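Local coordinates for protein glycoside hydrolase family 31 (Trueperella pyogenes, PDB 5I0F) that degrades cycloalternan, a cyclic glucose oligosaccharide, probably as a retaining family 31 glycoside hydrolase that works through a covalent glycosyl intermediate, at residues Ile9-Pro12 with Tyr13-Ser16; Thr65-Asp68 with Ala69-Ala73; His78-Ala81 with Ala82-Ala85; Tyr200-Gln203 with Gly204-His207; Ser535-Glu538 with Ala539-Ser542. One frame throughout, in Å; residues are numbered along the deposited sequence.

Contact 1: Ile9-Pro12 with Tyr13-Ser16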
loop_
_atom_site.group_PDB
_atom_site.type_symbol
_atom_site.label_atom_id
_atom_site.label_comp_id
_atom_site.label_asym_id
_atom_site.label_seq_id
_atom_site.Cartn_x
_atom_site.Cartn_y
_atom_site.Cartn_z
ATOM N N ILE A 9 14.499 -7.713 13.359
ATOM C CA ILE A 9 13.752 -8.268 12.227
ATOM C C ILE A 9 13.512 -7.167 11.174
ATOM O O ILE A 9 13.346 -7.461 9.980
ATOM C CB ILE A 9 12.432 -8.920 12.702
ATOM C CG1 ILE A 9 11.765 -9.741 11.581
ATOM C CG2 ILE A 9 11.476 -7.886 13.280
ATOM C CD1 ILE A 9 10.578 -10.554 12.082
ATOM N N GLU A 10 13.506 -5.919 11.635
ATOM C CA GLU A 10 13.392 -4.718 10.769
ATOM C C GLU A 10 11.971 -4.552 10.212
ATOM O O GLU A 10 11.763 -4.078 9.092
ATOM C CB GLU A 10 14.482 -4.650 9.689
ATOM C CG GLU A 10 15.880 -4.644 10.304
ATOM C CD GLU A 10 17.002 -4.560 9.283
ATOM O OE1 GLU A 10 17.310 -3.441 8.801
ATOM O OE2 GLU A 10 17.585 -5.614 8.946
ATOM N N HIS A 11 10.998 -4.951 11.017
ATOM C CA HIS A 11 9.599 -4.511 10.857
ATOM C C HIS A 11 9.664 -2.976 11.060
ATOM O O HIS A 11 10.260 -2.526 12.014
ATOM C CB HIS A 11 8.746 -5.237 11.909
ATOM C CG HIS A 11 7.273 -4.959 11.849
ATOM N ND1 HIS A 11 6.759 -3.696 11.962
ATOM C CD2 HIS A 11 6.204 -5.791 11.829
ATOM C CE1 HIS A 11 5.437 -3.738 11.906
ATOM N NE2 HIS A 11 5.072 -5.007 11.841
ATOM N N PRO A 12 9.064 -2.163 10.163
ATOM C CA PRO A 12 9.273 -0.703 10.321
ATOM C C PRO A 12 8.681 -0.052 11.570
ATOM O O PRO A 12 9.058 1.072 11.901
ATOM C CB PRO A 12 8.658 -0.109 9.051
ATOM C CG PRO A 12 7.779 -1.177 8.488
ATOM C CD PRO A 12 8.417 -2.483 8.882
ATOM N N TYR A 13 7.735 -0.715 12.231
ATOM C CA TYR A 13 7.076 -0.181 13.406
ATOM C C TYR A 13 7.182 -1.041 14.673
ATOM O O TYR A 13 6.506 -0.763 15.647
ATOM C CB TYR A 13 5.600 0.062 13.064
ATOM C CG TYR A 13 5.378 1.024 11.913
ATOM C CD1 TYR A 13 5.585 2.407 12.060
ATOM C CD2 TYR A 13 4.922 0.564 10.671
ATOM C CE1 TYR A 13 5.366 3.288 11.002
ATOM C CE2 TYR A 13 4.702 1.431 9.615
ATOM C CZ TYR A 13 4.930 2.789 9.767
ATOM O OH TYR A 13 4.685 3.612 8.669
ATOM N N ALA A 14 8.023 -2.074 14.670
ATOM C CA ALA A 14 8.101 -2.976 15.810
ATOM C C ALA A 14 9.541 -3.412 16.005
ATOM O O ALA A 14 10.337 -3.440 15.052
ATOM C CB ALA A 14 7.212 -4.184 15.617
ATOM N N ARG A 15 9.854 -3.723 17.258
ATOM C CA ARG A 15 11.160 -4.255 17.631
ATOM C C ARG A 15 11.042 -5.739 17.928
ATOM O O ARG A 15 10.045 -6.180 18.508
ATOM C CB ARG A 15 11.692 -3.531 18.868
ATOM C CG ARG A 15 11.687 -2.010 18.744
ATOM C CD ARG A 15 11.770 -1.346 20.107
ATOM N NE ARG A 15 10.624 -1.673 20.956
ATOM C CZ ARG A 15 10.633 -1.717 22.293
ATOM N NH1 ARG A 15 9.504 -2.034 22.934
ATOM N NH2 ARG A 15 11.744 -1.464 23.004
ATOM N N SER A 16 12.062 -6.499 17.530
ATOM C CA SER A 16 12.218 -7.897 17.944
ATOM C C SER A 16 13.005 -7.977 19.260
ATOM O O SER A 16 13.552 -6.978 19.741
ATOM C CB SER A 16 12.886 -8.727 16.830
ATOM O OG SER A 16 13.999 -8.077 16.261
HETATM O O HOH W 1 12.992 -4.352 14.004
#
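Tyr13 sends its backbone N back to the imidazole of His11, giving a bond to ND1 of 3.1 Å that lies within 2° of the ring plane. The pair sits in a type I beta turn running from His11 to Ala14, and the side chain of its first residue thus holds the amide of its third. CG of His11 stands anti to the backbone N (chi1 -177°), which swings the ring over toward the 13-16 arm. Pro12 CB lies over one face of the Tyr13 ring, toward its rim, and Pro12 CG is 4.0 Å from Tyr13 CD2. The tyrosine hydroxyl goes to Asp193. Ala14 adds a CH-pi contact, its CB sitting 3.9 Å from the centroid of the His11 ring, over the face. The Ala14 carbonyl takes part through water 1, which bridges from Ala14 O to Glu10 N across the two nearly antiparallel arms of the loop. Ser16 closes the far end, where Ile9 N donates to Ser16 OG at 3.0 Å, the N-H...O angle a bent 143°; that hydroxyl also pairs with Asp18, while Ser16 CB lies 3.9 Å from Ile9 CG2. The loop runs between strands 2-3 and 20-21, and helix 66-72 packs against it: Leu72 meets Ile9, and Leu71 touches both His11 and Ala14.

Contact 2: Thr65-Asp68 with Ala69-Ala73. With CA (calcium ion), chain D.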
loop_
_atom_site.group_PDB
_atom_site.type_symbol
_atom_site.label_atom_id
_atom_site.label_comp_id
_atom_site.label_asym_id
_atom_site.label_seq_id
_atom_site.Cartn_x
_atom_site.Cartn_y
_atom_site.Cartn_z
ATOM N N THR A 65 6.805 -6.696 24.265
ATOM C CA THR A 65 5.728 -5.796 24.687
ATOM C C THR A 65 4.443 -6.199 23.969
ATOM O O THR A 65 4.487 -6.808 22.896
ATOM C CB THR A 65 5.990 -4.303 24.371
ATOM O OG1 THR A 65 6.029 -4.099 22.946
ATOM C CG2 THR A 65 7.291 -3.806 25.020
ATOM N N ASP A 66 3.313 -5.874 24.592
ATOM C CA ASP A 66 1.982 -6.081 24.009
ATOM C C ASP A 66 1.887 -5.538 22.567
ATOM O O ASP A 66 1.380 -6.213 21.664
ATOM C CB ASP A 66 0.938 -5.394 24.895
ATOM C CG ASP A 66 -0.460 -5.509 24.334
ATOM O OD1 ASP A 66 -0.998 -6.643 24.317
ATOM O OD2 ASP A 66 -1.006 -4.475 23.889
ATOM N N SER A 67 2.375 -4.318 22.365
ATOM C CA SER A 67 2.419 -3.686 21.032
ATOM C C SER A 67 3.353 -4.436 20.041
ATOM O O SER A 67 2.926 -4.762 18.922
ATOM C CB SER A 67 2.843 -2.211 21.182
ATOM O OG SER A 67 3.096 -1.595 19.934
ATOM N N ASP A 68 4.596 -4.729 20.451
ATOM C CA ASP A 68 5.585 -5.399 19.556
ATOM C C ASP A 68 5.205 -6.834 19.152
ATOM O O ASP A 68 5.266 -7.181 17.975
ATOM C CB ASP A 68 6.989 -5.440 20.173
ATOM C CG ASP A 68 7.664 -4.088 20.220
ATOM O OD1 ASP A 68 7.594 -3.321 19.230
ATOM O OD2 ASP A 68 8.335 -3.810 21.246
ATOM N N ALA A 69 4.840 -7.659 20.132
ATOM C CA ALA A 69 4.313 -9.019 19.887
ATOM C C ALA A 69 3.167 -9.018 18.880
ATOM O O ALA A 69 3.148 -9.837 17.956
ATOM C CB ALA A 69 3.829 -9.652 21.186
ATOM N N ALA A 70 2.222 -8.092 19.069
ATOM C CA ALA A 70 1.065 -7.980 18.182
ATOM C C ALA A 70 1.482 -7.674 16.748
ATOM O O ALA A 70 1.063 -8.361 15.809
ATOM C CB ALA A 70 0.102 -6.908 18.682
ATOM N N LEU A 71 2.319 -6.644 16.597
ATOM C CA LEU A 71 2.750 -6.198 15.276
ATOM C C LEU A 71 3.522 -7.273 14.510
ATOM O O LEU A 71 3.298 -7.447 13.319
ATOM C CB LEU A 71 3.568 -4.911 15.371
ATOM C CG LEU A 71 2.758 -3.619 15.605
ATOM C CD1 LEU A 71 3.668 -2.441 15.912
ATOM C CD2 LEU A 71 1.880 -3.270 14.412
ATOM N N LEU A 72 4.405 -8.010 15.186
ATOM C CA LEU A 72 5.182 -9.051 14.500
ATOM C C LEU A 72 4.301 -10.204 13.976
ATOM O O LEU A 72 4.644 -10.811 12.976
ATOM C CB LEU A 72 6.344 -9.564 15.374
ATOM C CG LEU A 72 7.387 -8.518 15.789
ATOM C CD1 LEU A 72 8.411 -9.106 16.756
ATOM C CD2 LEU A 72 8.092 -7.940 14.578
ATOM N N ALA A 73 3.161 -10.468 14.619
ATOM C CA ALA A 73 2.147 -11.397 14.074
ATOM C C ALA A 73 1.168 -10.779 13.042
ATOM O O ALA A 73 0.160 -11.403 12.723
ATOM C CB ALA A 73 1.356 -12.021 15.217
HETATM CA CA CA D . -2.981 -7.350 23.161
HETATM O O HOH W 2 -1.685 -6.545 21.392
HETATM O O HOH W 3 -4.691 -7.583 21.645
#
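Ala69 N donates to Thr65 O at 2.9 Å, nearly in line with the carbonyl, and so begins the run of i to i+4 backbone bonds that joins 65-68 to 69-73. Leu71 N to Ser67 O and Leu72 N to Asp68 O continue it at 3.1 and 3.0 Å, both close to straight, whereas the bond from Ala70 N to Asp66 O is weak. The side-chain hydrogen bonds gather at the start of the helix. Thr65 OG1 accepts from Asp68 N at 2.9 Å, the capping bond, and makes a weak bond of its own to Asp68 OD2. With CG anti to the carbonyl carbon (chi1 -71°), the Asp68 carboxylate is carried back beside Thr65, and there it also forms a salt bridge with Arg15. The metal contact belongs to Asp66, whose OD1 binds a calcium ion at 2.4 Å; water 2, a ligand of the same ion, donates to Asp66 O, so that residue holds the ion both directly and through water. The leucines add van der Waals contacts of carbon with oxygen: Leu72 CG comes within 3.3 Å of the backbone carbonyl at Asp68 O, and Leu71 CD1 passes 4.1 Å from the hydroxyl Ser67 OG. Beyond the segments, Leu71 leans on Arg208 and Leu72 on Ile9. The whole is a short alpha helix with a threonine N-cap, its first turn carrying an acidic calcium ligand, within the N-terminal domain of this family 31 enzyme.

Contact 3: His78-Ala81 with Ala82-Ala85. With CA (calcium ion), chain H; GLC (alpha-D-glucopyranose), chain B; GLC (alpha-D-glucopyranose), chain C.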
loop_
_atom_site.group_PDB
_atom_site.type_symbol
_atom_site.label_atom_id
_atom_site.label_comp_id
_atom_site.label_asym_id
_atom_site.label_seq_id
_atom_site.Cartn_x
_atom_site.Cartn_y
_atom_site.Cartn_z
ATOM N N HIS A 78 -5.190 -9.290 12.744
ATOM C CA HIS A 78 -4.906 -10.739 12.696
ATOM C C HIS A 78 -4.939 -11.402 14.075
ATOM O O HIS A 78 -4.470 -12.532 14.211
ATOM C CB HIS A 78 -3.537 -11.020 12.049
ATOM C CG HIS A 78 -3.533 -10.897 10.558
ATOM N ND1 HIS A 78 -4.272 -11.733 9.742
ATOM C CD2 HIS A 78 -2.866 -10.050 9.735
ATOM C CE1 HIS A 78 -4.056 -11.403 8.480
ATOM N NE2 HIS A 78 -3.210 -10.387 8.447
ATOM N N LEU A 79 -5.456 -10.707 15.097
ATOM C CA LEU A 79 -5.343 -11.173 16.483
ATOM C C LEU A 79 -6.659 -11.117 17.241
ATOM O O LEU A 79 -7.353 -10.098 17.242
ATOM C CB LEU A 79 -4.277 -10.368 17.235
ATOM C CG LEU A 79 -2.833 -10.719 16.818
ATOM C CD1 LEU A 79 -1.868 -9.621 17.235
ATOM C CD2 LEU A 79 -2.386 -12.071 17.385
ATOM N N ALA A 80 -6.983 -12.228 17.895
ATOM C CA ALA A 80 -8.084 -12.291 18.839
ATOM C C ALA A 80 -7.808 -13.410 19.834
ATOM O O ALA A 80 -7.235 -14.443 19.480
ATOM C CB ALA A 80 -9.394 -12.537 18.117
ATOM N N ALA A 81 -8.244 -13.204 21.072
ATOM C CA ALA A 81 -8.216 -14.257 22.113
ATOM C C ALA A 81 -8.876 -15.582 21.673
ATOM O O ALA A 81 -8.483 -16.677 22.122
ATOM C CB ALA A 81 -8.875 -13.741 23.374
ATOM N N ALA A 82 -9.902 -15.478 20.828
ATOM C CA ALA A 82 -10.620 -16.654 20.282
ATOM C C ALA A 82 -9.692 -17.678 19.588
ATOM O O ALA A 82 -9.939 -18.883 19.661
ATOM C CB ALA A 82 -11.680 -16.188 19.298
ATOM N N GLN A 83 -8.652 -17.182 18.909
ATOM C CA GLN A 83 -7.635 -18.022 18.270
ATOM C C GLN A 83 -6.268 -17.763 18.915
ATOM O O GLN A 83 -5.572 -16.806 18.574
ATOM C CB GLN A 83 -7.590 -17.782 16.751
ATOM C CG GLN A 83 -8.888 -18.170 16.010
ATOM C CD GLN A 83 -9.949 -17.062 15.975
ATOM O OE1 GLN A 83 -9.629 -15.869 16.064
ATOM N NE2 GLN A 83 -11.220 -17.451 15.827
ATOM N N GLN A 84 -5.900 -18.630 19.850
ATOM C CA GLN A 84 -4.691 -18.460 20.639
ATOM C C GLN A 84 -3.493 -19.211 20.032
ATOM O O GLN A 84 -3.530 -20.431 19.896
ATOM C CB GLN A 84 -4.949 -18.940 22.084
ATOM C CG GLN A 84 -3.837 -18.598 23.062
ATOM C CD GLN A 84 -3.467 -17.123 23.018
ATOM O OE1 GLN A 84 -2.441 -16.742 22.439
ATOM N NE2 GLN A 84 -4.319 -16.284 23.593
ATOM N N ALA A 85 -2.440 -18.476 19.673
ATOM C CA ALA A 85 -1.203 -19.080 19.162
ATOM C C ALA A 85 -0.382 -19.627 20.323
ATOM O O ALA A 85 -0.561 -19.219 21.477
ATOM C CB ALA A 85 -0.388 -18.059 18.372
HETATM CA CA CA H . -8.227 -7.863 16.976
HETATM C C1 GLC B . -5.285 -11.717 4.740
HETATM C C2 GLC B . -5.768 -10.738 3.667
HETATM C C3 GLC B . -4.659 -10.453 2.662
HETATM C C4 GLC B . -3.438 -9.916 3.394
HETATM C C5 GLC B . -3.011 -10.976 4.414
HETATM C C6 GLC B . -1.777 -10.578 5.206
HETATM O O2 GLC B . -6.925 -11.275 3.020
HETATM O O3 GLC B . -5.123 -9.493 1.699
HETATM O O4 GLC B . -2.384 -9.617 2.457
HETATM O O5 GLC B . -4.078 -11.244 5.344
HETATM O O6 GLC B . -2.055 -9.528 6.145
HETATM C C1 GLC C . -6.984 -13.752 8.179
HETATM C C2 GLC C . -8.407 -13.755 7.631
HETATM C C3 GLC C . -8.517 -14.695 6.431
HETATM C C4 GLC C . -7.472 -14.351 5.368
HETATM C C5 GLC C . -6.081 -14.387 6.016
HETATM C C6 GLC C . -4.899 -14.081 5.090
HETATM O O1 GLC C . -6.675 -15.037 8.735
HETATM O O2 GLC C . -9.318 -14.169 8.660
HETATM O O3 GLC C . -9.846 -14.609 5.911
HETATM O O4 GLC C . -7.524 -15.277 4.277
HETATM O O5 GLC C . -6.066 -13.461 7.123
HETATM O O6 GLC C . -5.162 -13.029 4.143
HETATM O O HOH W 4 -5.364 -14.496 16.984
HETATM O O HOH W 5 -9.690 -9.344 15.814
HETATM O O HOH W 6 -6.770 -7.614 18.800
HETATM O O HOH W 7 -9.628 -6.550 15.211
#
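A tight surface turn joins 78-81 to 82-85, in the loop between helix 66-72 and strand 91-97. Gln83 N donates to Ala80 O at 3.1 Å, but the N-H...O angle is only 142° and the donor stands 53° above the carbonyl plane, so the turn is closed by a bent, off-plane bond. Water 4 spans the same gap, accepting from Ala80 N and donating to Gln83 O. The side chains add little: Ala80 CB and Ala82 CB stand 4.5 Å apart, and the Gln83 chain, bent at chi2 (86°), folds back to bring OE1 to 3.9 Å from Ala80 CB. The residues leading into the turn do the binding. Leu79 O ligates a calcium ion at 2.4 Å, together with Glu76 O and three waters. His78 NE2 donates to O6 of the glucose of chain B at 2.7 Å, a nearly straight bond, while the ring edge at CE1 comes 3.2 Å from O5 of the glucose of chain C. Tyr200 stacks on this imidazole and Trp429 meets it at a steep angle. The loop thus carries a histidine of the glycan pocket, next to a carbonyl-bound calcium site, from the N-terminal domain to the sugar.

Contact 4: Tyr200-Gln203 with Gly204-His207. With GLC (alpha-D-glucopyranose), chain B.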
loop_
_atom_site.group_PDB
_atom_site.type_symbol
_atom_site.label_atom_id
_atom_site.label_comp_id
_atom_site.label_asym_id
_atom_site.label_seq_id
_atom_site.Cartn_x
_atom_site.Cartn_y
_atom_site.Cartn_z
ATOM N N TYR A 200 -2.823 -4.402 7.859
ATOM C CA TYR A 200 -4.003 -5.202 7.542
ATOM C C TYR A 200 -5.183 -4.616 8.307
ATOM O O TYR A 200 -5.308 -4.816 9.502
ATOM C CB TYR A 200 -3.807 -6.695 7.853
ATOM C CG TYR A 200 -5.057 -7.565 7.704
ATOM C CD1 TYR A 200 -5.708 -7.711 6.475
ATOM C CD2 TYR A 200 -5.576 -8.257 8.794
ATOM C CE1 TYR A 200 -6.850 -8.509 6.347
ATOM C CE2 TYR A 200 -6.704 -9.062 8.675
ATOM C CZ TYR A 200 -7.348 -9.181 7.455
ATOM O OH TYR A 200 -8.459 -9.988 7.337
ATOM N N LYS A 201 -6.008 -3.869 7.576
ATOM C CA LYS A 201 -7.210 -3.187 8.073
ATOM C C LYS A 201 -6.883 -2.018 9.003
ATOM O O LYS A 201 -5.769 -1.911 9.545
ATOM C CB LYS A 201 -8.227 -4.188 8.688
ATOM C CG LYS A 201 -8.491 -5.386 7.758
ATOM C CD LYS A 201 -9.671 -6.269 8.144
ATOM C CE LYS A 201 -9.553 -6.839 9.537
ATOM N NZ LYS A 201 -10.700 -7.733 9.865
ATOM N N ALA A 202 -7.871 -1.137 9.167
ATOM C CA ALA A 202 -7.785 0.035 10.051
ATOM C C ALA A 202 -6.542 0.899 9.785
ATOM O O ALA A 202 -5.867 1.353 10.719
ATOM C CB ALA A 202 -7.815 -0.424 11.511
ATOM N N GLN A 203 -6.245 1.150 8.510
ATOM C CA GLN A 203 -5.068 1.945 8.145
ATOM C C GLN A 203 -5.167 3.378 8.706
ATOM O O GLN A 203 -4.149 3.963 9.121
ATOM C CB GLN A 203 -4.889 2.008 6.639
ATOM C CG GLN A 203 -4.612 0.652 5.955
ATOM C CD GLN A 203 -5.876 -0.148 5.595
ATOM O OE1 GLN A 203 -6.985 0.389 5.571
ATOM N NE2 GLN A 203 -5.698 -1.426 5.268
ATOM N N GLY A 204 -6.381 3.929 8.715
ATOM C CA GLY A 204 -6.610 5.275 9.246
ATOM C C GLY A 204 -6.418 5.371 10.746
ATOM O O GLY A 204 -5.829 6.323 11.232
ATOM N N LYS A 205 -6.876 4.368 11.482
ATOM C CA LYS A 205 -6.668 4.326 12.931
ATOM C C LYS A 205 -5.203 4.221 13.292
ATOM O O LYS A 205 -4.764 4.790 14.277
ATOM C CB LYS A 205 -7.397 3.132 13.559
ATOM C CG LYS A 205 -8.897 3.091 13.311
ATOM C CD LYS A 205 -9.553 1.938 14.084
ATOM C CE LYS A 205 -10.975 1.640 13.619
ATOM N NZ LYS A 205 -11.998 2.534 14.244
ATOM N N HIS A 206 -4.427 3.497 12.491
ATOM C CA HIS A 206 -2.996 3.310 12.789
ATOM C C HIS A 206 -2.072 4.300 12.095
ATOM O O HIS A 206 -0.869 4.308 12.372
ATOM C CB HIS A 206 -2.583 1.880 12.440
ATOM C CG HIS A 206 -3.231 0.851 13.312
ATOM N ND1 HIS A 206 -4.353 0.151 12.929
ATOM C CD2 HIS A 206 -2.919 0.411 14.558
ATOM C CE1 HIS A 206 -4.708 -0.681 13.899
ATOM N NE2 HIS A 206 -3.857 -0.536 14.899
ATOM N N HIS A 207 -2.610 5.124 11.194
ATOM C CA HIS A 207 -1.823 6.182 10.503
ATOM C C HIS A 207 -0.670 5.614 9.659
ATOM O O HIS A 207 0.447 6.133 9.668
ATOM C CB HIS A 207 -1.309 7.231 11.527
ATOM C CG HIS A 207 -2.378 7.736 12.445
ATOM N ND1 HIS A 207 -3.326 8.651 12.044
ATOM C CD2 HIS A 207 -2.671 7.428 13.731
ATOM C CE1 HIS A 207 -4.158 8.889 13.043
ATOM N NE2 HIS A 207 -3.779 8.163 14.081
HETATM C C1 GLC B . -5.285 -11.717 4.740
HETATM C C2 GLC B . -5.768 -10.738 3.667
HETATM C C3 GLC B . -4.659 -10.453 2.662
HETATM C C4 GLC B . -3.438 -9.916 3.394
HETATM C C5 GLC B . -3.011 -10.976 4.414
HETATM C C6 GLC B . -1.777 -10.578 5.206
HETATM O O2 GLC B . -6.925 -11.275 3.020
HETATM O O3 GLC B . -5.123 -9.493 1.699
HETATM O O4 GLC B . -2.384 -9.617 2.457
HETATM O O5 GLC B . -4.078 -11.244 5.344
HETATM O O6 GLC B . -2.055 -9.528 6.145
HETATM O O HOH W 8 -8.576 2.711 6.875
#
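Ala202 O takes two hydrogen bonds from His206: one from the backbone N at 3.1 Å, the other from the imidazole ND1 at 2.9 Å. The first is the i to i+4 bond that opens the helix. The second arrives from 38° above the carbonyl plane, with the oxygen 17° out of the ring plane, and leaves the more axial approach to the backbone N. CG of His206 points anti to the carbonyl carbon (chi1 -66°), which lays the ring back along the turn beside Ala202. At the other end of the short helix, His207 N reaches Gln203 O at 2.8 Å, weakly because the bond is sharply bent. Water 8 links Gln203 OE1 to Gly204 N, while the amide nitrogen of Gln203 goes to the backbone oxygens of Asp532 and Gln199. Around these bonds, Ala202 CB supplies the packing: it lies 3.8 Å from His206 ND1 and 3.9 Å from CD of Lys205, whose aliphatic chain runs past it. Preceding the helix, Tyr200 has Lys201 CG over one ring face and the glucose of chain B over the opposite face, its CE1 3.6 Å from C2 of that sugar. Tyr200 OH pairs with Glu593. A short helix thus follows a tyrosine whose ring face lies against the glucose, and the Gln203 bond to Asp532, itself a pocket residue, ties the helix start to the glycan pocket.

Contact 5: Ser535-Glu538 with Ala539-Ser542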
loop_
_atom_site.group_PDB
_atom_site.type_symbol
_atom_site.label_atom_id
_atom_site.label_comp_id
_atom_site.label_asym_id
_atom_site.label_seq_id
_atom_site.Cartn_x
_atom_site.Cartn_y
_atom_site.Cartn_z
ATOM N N SER A 535 -15.994 -4.144 6.868
ATOM C CA SER A 535 -17.218 -3.564 6.371
ATOM C C SER A 535 -17.857 -2.684 7.427
ATOM O O SER A 535 -18.840 -3.087 8.089
ATOM C CB SER A 535 -18.213 -4.649 5.919
ATOM O OG SER A 535 -17.736 -5.314 4.751
ATOM N N THR A 536 -17.304 -1.484 7.559
ATOM C CA THR A 536 -17.730 -0.505 8.558
ATOM C C THR A 536 -17.899 0.897 7.968
ATOM O O THR A 536 -17.278 1.240 6.938
ATOM C CB THR A 536 -16.727 -0.399 9.711
ATOM O OG1 THR A 536 -15.492 0.148 9.257
ATOM C CG2 THR A 536 -16.497 -1.751 10.396
ATOM N N TRP A 537 -18.680 1.728 8.670
ATOM C CA TRP A 537 -18.820 3.135 8.288
ATOM C C TRP A 537 -17.487 3.886 8.398
ATOM O O TRP A 537 -17.174 4.689 7.546
ATOM C CB TRP A 537 -19.915 3.841 9.092
ATOM C CG TRP A 537 -21.253 3.265 8.815
ATOM C CD1 TRP A 537 -21.877 2.261 9.503
ATOM C CD2 TRP A 537 -22.140 3.640 7.755
ATOM N NE1 TRP A 537 -23.112 1.995 8.939
ATOM C CE2 TRP A 537 -23.295 2.822 7.862
ATOM C CE3 TRP A 537 -22.077 4.588 6.727
ATOM C CZ2 TRP A 537 -24.379 2.934 6.985
ATOM C CZ3 TRP A 537 -23.171 4.702 5.850
ATOM C CH2 TRP A 537 -24.296 3.867 5.983
ATOM N N GLU A 538 -16.703 3.608 9.441
ATOM C CA GLU A 538 -15.403 4.259 9.594
ATOM C C GLU A 538 -14.461 3.916 8.435
ATOM O O GLU A 538 -13.756 4.801 7.924
ATOM C CB GLU A 538 -14.746 3.921 10.956
ATOM C CG GLU A 538 -13.435 4.675 11.231
ATOM C CD GLU A 538 -13.495 6.187 10.948
ATOM O OE1 GLU A 538 -14.492 6.873 11.360
ATOM O OE2 GLU A 538 -12.554 6.695 10.261
ATOM N N ALA A 539 -14.476 2.661 7.992
ATOM C CA ALA A 539 -13.646 2.265 6.859
ATOM C C ALA A 539 -14.070 2.935 5.534
ATOM O O ALA A 539 -13.220 3.292 4.712
ATOM C CB ALA A 539 -13.628 0.752 6.722
ATOM N N PHE A 540 -15.379 3.091 5.346
ATOM C CA PHE A 540 -15.951 3.849 4.227
ATOM C C PHE A 540 -15.405 5.283 4.218
ATOM O O PHE A 540 -14.851 5.736 3.204
ATOM C CB PHE A 540 -17.499 3.781 4.354
ATOM C CG PHE A 540 -18.296 4.523 3.307
ATOM C CD1 PHE A 540 -17.768 4.973 2.108
ATOM C CD2 PHE A 540 -19.652 4.751 3.550
ATOM C CE1 PHE A 540 -18.553 5.623 1.175
ATOM C CE2 PHE A 540 -20.456 5.393 2.603
ATOM C CZ PHE A 540 -19.898 5.851 1.429
ATOM N N ARG A 541 -15.522 5.984 5.350
ATOM C CA ARG A 541 -14.968 7.345 5.438
ATOM C C ARG A 541 -13.472 7.383 5.159
ATOM O O ARG A 541 -12.999 8.274 4.427
ATOM C CB ARG A 541 -15.258 7.977 6.800
ATOM C CG ARG A 541 -16.750 8.213 7.008
ATOM C CD ARG A 541 -17.105 8.901 8.325
ATOM N NE ARG A 541 -16.942 8.048 9.495
ATOM C CZ ARG A 541 -17.909 7.364 10.137
ATOM N NH1 ARG A 541 -17.577 6.633 11.193
ATOM N NH2 ARG A 541 -19.192 7.380 9.769
ATOM N N SER A 542 -12.731 6.437 5.738
ATOM C CA SER A 542 -11.271 6.362 5.514
ATOM C C SER A 542 -10.920 6.128 4.067
ATOM O O SER A 542 -9.941 6.709 3.548
ATOM C CB SER A 542 -10.617 5.280 6.373
ATOM O OG SER A 542 -10.728 5.645 7.739
HETATM O O HOH W 9 -10.553 8.353 8.434
#
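Thr536 OG1 caps the helix by accepting from Ala539 N at 3.0 Å, and it touches Ala539 CB at 3.2 Å; this end, with the buried Ala539 and Phe540, is the tight part of the contact. Phe540 lies side by side with the less buried Trp537, and Trp537 CE3 is 4.0 Å from Phe540 CD2. Backbone bonds hold the turn, Ser542 N to Glu538 O at 2.9 Å among them. Looser and wetter is the flank of Glu538 and Arg541. Their salt bridge has Glu538 OE1 accepting from both NE and NH1 of the arginine, at 3.3 and 3.1 Å. The oxygen lies in the guanidinium plane, yet both nitrogens come from the same face of the carboxylate, whose plane is turned 55° from theirs. A bend at chi3 (-72°) folds the guanidinium back so that its face lies over Trp537 O; NH2 goes on to Thr683. Water 9 lies between Glu538 OE2 and Ser542 OG. These residues begin helix 537-551, the helix of the beta-alpha-beta unit between barrel strands 527-529 and 558-561; its aromatic pair packs on helix 572-583 through Leu574, and Phe540 also meets Trp560 of strand 558-561.

In the fold
Contacts 1, 2 and 3 all fall in the N-terminal domain; contact 2 touches both contact 1 and contact 3, which stay about 10 Å apart at their nearest atoms. Arg15 NH1 of contact 1 binds Asp68 OD2 of contact 2 at 2.7 Å, and Ala70 CA of contact 2 meets Leu79 CD1 of contact 3 at 3.5 Å. Contact 3 then reaches contact 4 at the pocket, where His78 NE2 lies 3.2 Å from Tyr200 CD2 and both residues touch the glucose of chain B. Contact 5, in the TIM barrel, meets contact 4 more lightly, Lys205 NZ to Glu538 CG at 4.0 Å; its centre is about 11 Å from that of contact 4 but about 28 Å from that of contact 1.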